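Local structure of vinylacetyl-CoA Delta-isomerase (Nitrosopumilus maritimus SCM1, 6VJR) at residues 127-132 with 268-273; 195-200 with 214-219. The protein probably dehydrates 4-hydroxybutyryl-CoA and isomerises vinylacetyl-CoA, with a bound flavin, a [4Fe-4S] cluster and an iron ion. All blocks are in the same frame, centred on the assembly; numbering follows the deposited sequence.

Contact 1 of 2, residues 127-132 with 268-273; sequences KRFLEF and KVFMHG
An aromatic cluster of Phe129, Phe132 and Phe270 seats helix 125-139 against strand 269-272, an outermost strand of a four-stranded mixed sheet, and shows how one ring can join two kinds of secondary structure. Phe270 is the central piece. With its CG beside its own backbone N (chi1 -48°), its ring swings over to the helix, where it meets both Phe129 and Phe132. Phe129 brings an edge to one face of this ring in a T-shaped pair, the planes at 83° and the centroids 5.3 Å apart; its CD1 comes down near the rim, 3.8 Å from CE2 of Phe270. The opposite face lies over the carbonyl oxygen of Lys268. The ring also touches the helix backbone, CE1 of Phe270 lying 3.7 Å from CA of Phe129. Phe132 meets it obliquely, its CB 3.7 Å from CZ of Phe270, while its CD1 touches CD of Lys268 at 3.9 Å, the bent lysine chain running across the phenylalanine.

Beside the rings, Arg128 stretches out alongside Val269 and donates from NH2 to the backbone O of Val269 (3.0 Å, 163° at the hydrogen). The acceptor lies in the guanidinium plane, though the nitrogen stands tilted from the carbonyl plane. Asp124 adds a long, weak ion pair at NE.

Phe129 also packs on Met107 and Leu110 of helix 101-121, so the cluster reaches a second helix. On the sheet side, Phe270 and Met271 both face Val214, forming a classic beta bulge at the corner of the chain.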
# COMPACT_ATOMS: atom_id res chain seq x y z
N LYS A 127 -45.00 -0.70 18.06
CA LYS A 127 -45.56 -0.55 19.40
C LYS A 127 -44.95 -1.55 20.37
O LYS A 127 -44.48 -1.18 21.46
CB LYS A 127 -47.10 -0.69 19.39
CG LYS A 127 -47.83 0.42 18.67
CD LYS A 127 -49.36 0.30 18.59
CE LYS A 127 -49.97 0.91 17.33
NZ LYS A 127 -49.68 0.12 16.11
N ARG A 128 -44.86 -2.82 19.92
CA ARG A 128 -44.19 -3.85 20.70
C ARG A 128 -42.75 -3.43 20.99
O ARG A 128 -42.27 -3.54 22.13
CB ARG A 128 -44.23 -5.17 19.94
CG ARG A 128 -45.60 -5.79 19.83
CD ARG A 128 -45.42 -7.00 18.93
NE ARG A 128 -46.69 -7.68 18.70
CZ ARG A 128 -46.85 -8.72 17.90
NH1 ARG A 128 -48.06 -9.25 17.68
NH2 ARG A 128 -45.84 -9.22 17.30
N PHE A 129 -42.03 -3.01 19.93
CA PHE A 129 -40.65 -2.63 20.10
C PHE A 129 -40.47 -1.47 21.08
O PHE A 129 -39.58 -1.52 21.93
CB PHE A 129 -40.02 -2.40 18.72
CG PHE A 129 -38.55 -2.05 18.88
CD1 PHE A 129 -37.63 -2.98 19.31
CD2 PHE A 129 -38.11 -0.76 18.64
CE1 PHE A 129 -36.31 -2.61 19.49
CE2 PHE A 129 -36.77 -0.42 18.77
CZ PHE A 129 -35.89 -1.34 19.22
N LEU A 130 -41.29 -0.44 21.00
CA LEU A 130 -41.17 0.67 21.93
C LEU A 130 -41.39 0.23 23.39
O LEU A 130 -40.72 0.75 24.31
CB LEU A 130 -42.12 1.81 21.55
CG LEU A 130 -41.79 2.55 20.26
CD1 LEU A 130 -42.84 3.58 19.97
CD2 LEU A 130 -40.38 3.18 20.35
N GLU A 131 -42.35 -0.68 23.62
CA GLU A 131 -42.54 -1.18 24.98
C GLU A 131 -41.29 -1.91 25.45
O GLU A 131 -40.93 -1.83 26.62
CB GLU A 131 -43.78 -2.06 25.11
CG GLU A 131 -45.07 -1.31 24.84
CD GLU A 131 -45.47 -0.37 25.95
OE1 GLU A 131 -46.40 0.39 25.65
OE2 GLU A 131 -44.95 -0.38 27.10
N PHE A 132 -40.61 -2.61 24.52
CA PHE A 132 -39.37 -3.27 24.88
C PHE A 132 -38.29 -2.25 25.24
O PHE A 132 -37.58 -2.40 26.24
CB PHE A 132 -38.95 -4.21 23.74
CG PHE A 132 -37.60 -4.86 24.00
CD1 PHE A 132 -37.54 -5.98 24.81
CD2 PHE A 132 -36.43 -4.38 23.45
CE1 PHE A 132 -36.34 -6.62 25.05
CE2 PHE A 132 -35.21 -5.01 23.74
CZ PHE A 132 -35.17 -6.12 24.54
N LYS A 268 -42.72 -9.85 22.25
CA LYS A 268 -41.29 -9.74 22.02
C LYS A 268 -40.95 -10.09 20.57
O LYS A 268 -39.77 -10.25 20.24
CB LYS A 268 -40.52 -10.62 23.01
CG LYS A 268 -40.67 -10.30 24.48
CD LYS A 268 -40.01 -9.01 24.91
CE LYS A 268 -40.05 -8.74 26.37
NZ LYS A 268 -41.41 -8.42 26.77
N VAL A 269 -41.98 -10.24 19.71
CA VAL A 269 -41.77 -10.54 18.29
C VAL A 269 -41.89 -9.23 17.48
O VAL A 269 -42.93 -8.57 17.52
CB VAL A 269 -42.77 -11.59 17.80
CG1 VAL A 269 -42.80 -11.75 16.29
CG2 VAL A 269 -42.55 -12.94 18.46
N PHE A 270 -40.82 -8.88 16.76
CA PHE A 270 -40.74 -7.61 16.06
C PHE A 270 -40.77 -7.77 14.53
O PHE A 270 -40.69 -6.77 13.81
CB PHE A 270 -39.53 -6.82 16.53
CG PHE A 270 -39.34 -6.69 18.04
CD1 PHE A 270 -40.43 -6.41 18.86
CD2 PHE A 270 -38.10 -6.86 18.63
CE1 PHE A 270 -40.27 -6.32 20.23
CE2 PHE A 270 -37.95 -6.74 20.00
CZ PHE A 270 -39.04 -6.46 20.79
N MET A 271 -40.86 -9.00 14.03
CA MET A 271 -41.03 -9.32 12.62
C MET A 271 -41.48 -10.77 12.59
O MET A 271 -40.88 -11.62 13.26
CB MET A 271 -39.72 -9.19 11.83
CG MET A 271 -39.78 -9.68 10.34
SD MET A 271 -38.19 -9.83 9.55
CE MET A 271 -37.86 -8.08 9.30
N HIS A 272 -42.47 -11.06 11.76
CA HIS A 272 -43.05 -12.39 11.69
C HIS A 272 -43.55 -12.65 10.27
O HIS A 272 -44.73 -12.49 10.00
CB HIS A 272 -44.17 -12.53 12.73
CG HIS A 272 -44.89 -13.84 12.68
ND1 HIS A 272 -44.27 -15.06 12.54
CD2 HIS A 272 -46.20 -14.12 12.68
CE1 HIS A 272 -45.18 -16.03 12.53
NE2 HIS A 272 -46.35 -15.49 12.58
N GLY A 273 -42.63 -12.98 9.36
CA GLY A 273 -42.97 -13.40 8.01
C GLY A 273 -42.85 -12.34 6.92
O GLY A 273 -43.02 -12.67 5.74

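Contact 2 of 2, residues 195-200 with 214-219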
# COMPACT_ATOMS: atom_id res chain seq x y z
N TRP A 195 -30.76 -9.52 27.69
CA TRP A 195 -31.63 -9.87 26.58
C TRP A 195 -30.79 -9.98 25.31
O TRP A 195 -29.80 -9.26 25.19
CB TRP A 195 -32.72 -8.83 26.35
CG TRP A 195 -33.71 -8.77 27.47
CD1 TRP A 195 -33.61 -8.12 28.66
CD2 TRP A 195 -34.97 -9.45 27.48
NE1 TRP A 195 -34.74 -8.34 29.41
CE2 TRP A 195 -35.59 -9.15 28.71
CE3 TRP A 195 -35.65 -10.24 26.55
CZ2 TRP A 195 -36.84 -9.65 29.04
CZ3 TRP A 195 -36.88 -10.75 26.89
CH2 TRP A 195 -37.46 -10.45 28.11
N ILE A 196 -31.25 -10.80 24.38
CA ILE A 196 -30.63 -10.98 23.07
C ILE A 196 -31.72 -10.83 22.01
O ILE A 196 -32.81 -11.42 22.16
CB ILE A 196 -29.97 -12.35 23.01
CG1 ILE A 196 -28.82 -12.44 24.05
CG2 ILE A 196 -29.48 -12.63 21.60
CD1 ILE A 196 -28.38 -13.83 24.40
N ILE A 197 -31.47 -9.96 21.01
CA ILE A 197 -32.40 -9.78 19.91
C ILE A 197 -31.92 -10.58 18.70
O ILE A 197 -30.86 -10.31 18.14
CB ILE A 197 -32.56 -8.29 19.54
CG1 ILE A 197 -32.98 -7.43 20.75
CG2 ILE A 197 -33.60 -8.18 18.44
CD1 ILE A 197 -33.03 -5.95 20.49
N LEU A 198 -32.73 -11.57 18.31
CA LEU A 198 -32.46 -12.38 17.14
C LEU A 198 -32.94 -11.61 15.90
O LEU A 198 -34.05 -11.10 15.91
CB LEU A 198 -33.24 -13.69 17.24
CG LEU A 198 -32.99 -14.54 18.48
CD1 LEU A 198 -33.92 -15.71 18.51
CD2 LEU A 198 -31.53 -14.95 18.58
N MET A 199 -32.14 -11.64 14.83
CA MET A 199 -32.47 -10.91 13.61
C MET A 199 -31.96 -11.69 12.40
O MET A 199 -30.91 -12.29 12.49
CB MET A 199 -31.79 -9.53 13.56
CG MET A 199 -32.15 -8.57 14.69
SD MET A 199 -31.14 -7.07 14.74
CE MET A 199 -29.65 -7.75 15.49
N PRO A 200 -32.67 -11.66 11.27
CA PRO A 200 -32.19 -12.31 10.05
C PRO A 200 -30.93 -11.64 9.54
O PRO A 200 -30.71 -10.45 9.76
CB PRO A 200 -33.36 -12.22 9.08
CG PRO A 200 -34.19 -11.09 9.65
CD PRO A 200 -33.96 -10.97 11.10
N VAL A 214 -37.76 -11.73 13.83
CA VAL A 214 -37.04 -10.94 14.81
C VAL A 214 -37.72 -11.11 16.15
O VAL A 214 -38.93 -10.90 16.24
CB VAL A 214 -36.99 -9.43 14.47
CG1 VAL A 214 -36.30 -8.64 15.59
CG2 VAL A 214 -36.30 -9.21 13.12
N GLY A 215 -36.94 -11.41 17.18
CA GLY A 215 -37.52 -11.52 18.51
C GLY A 215 -36.48 -11.38 19.60
O GLY A 215 -35.33 -11.75 19.40
N ALA A 216 -36.91 -10.84 20.74
CA ALA A 216 -36.05 -10.67 21.90
C ALA A 216 -36.28 -11.83 22.86
O ALA A 216 -37.42 -12.14 23.22
CB ALA A 216 -36.38 -9.38 22.54
N ILE A 217 -35.19 -12.39 23.34
CA ILE A 217 -35.24 -13.47 24.30
C ILE A 217 -34.38 -13.08 25.50
O ILE A 217 -33.32 -12.46 25.35
CB ILE A 217 -34.79 -14.81 23.71
CG1 ILE A 217 -33.36 -14.82 23.25
CG2 ILE A 217 -35.71 -15.23 22.57
CD1 ILE A 217 -32.85 -16.18 22.87
N PRO A 218 -34.80 -13.46 26.73
CA PRO A 218 -33.92 -13.30 27.88
C PRO A 218 -32.73 -14.24 27.73
O PRO A 218 -32.87 -15.35 27.20
CB PRO A 218 -34.85 -13.55 29.06
CG PRO A 218 -35.78 -14.59 28.49
CD PRO A 218 -36.06 -14.14 27.07
N ALA A 219 -31.58 -13.84 28.27
CA ALA A 219 -30.39 -14.67 28.13
C ALA A 219 -30.59 -16.03 28.80
O ALA A 219 -29.93 -16.98 28.41
CB ALA A 219 -29.19 -14.00 28.75
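Trp195 and Pro218 close one end of an antiparallel pairing in which the segments 195-198 and 214-218 run at 161°, and here a flat side chain is laid over a compact ring. Placed with CG beside the backbone N (chi1 -67°), the indole leans across to the neighbouring strand. Pro218 rises beneath it, its CB 4.1 Å from the centroid of the six-membered ring and almost on the normal, a CH-pi contact. At the margin, CZ3 of Trp195 lies 3.5 Å from CD of Pro218, and CE3 of Trp195 is 3.3 Å from C of Ile217. The indole also meets Phe132 edge-to-face. Replacing it with an alanine would probably leave Pro218 without its aromatic cover and Phe132 without its partner.

At the other end Val214 forks: CG2 meets CD of Pro200 at 3.6 Å, and CG1 settles 4.0 Å from CG2 of Ile197. Between these ends bulk is matched with smallness. The short methyl of Ala216 lies beside Ile197 on the face carrying Trp195, and Leu198 lies beside Gly215, its CB 3.6 Å from the glycine O. On the face that carries Leu198, Ile217 packs against Ile196, with CG1 set between backbone N and carbonyl carbon and thus close to O of Ile196.

The backbones join at two hydrogen-bonded pairs. Ile196 N to Ile217 O and Ile217 N to Ile196 O are both 2.8 Å; Leu198 and Gly215 also bond both ways, though Gly215 N to Leu198 O is longer, 3.2 Å. The side chain of Met199 touches Met147, a residue of the FAD site. Facing backbone atoms thus satisfy one another, while the side chains across the pair meet mainly through apolar contacts.

Both contacts are buried and meet on one sheet, where strand 213-218 runs beside strand 269-272. Contact 2 lies deeper, its centre about 16 Å from the centre of the chain, against about 23 Å for that of contact 1, and is nested within the loop that contact 1 closes. Their chemistry follows their place: inside the sheet, backbone bonds carry the pairing, while at its margin rings and one partly exposed arginine fasten a helix. Phe270 N probably bonds to Val214 O (2.8 Å), CE1 of Phe132 packs 3.7 Å from CB of Ala216, and CE of Lys268 lies 3.6 Å from CH2 of Trp195, so backbone bonding and side-chain packing both join helix docking to strand pairing.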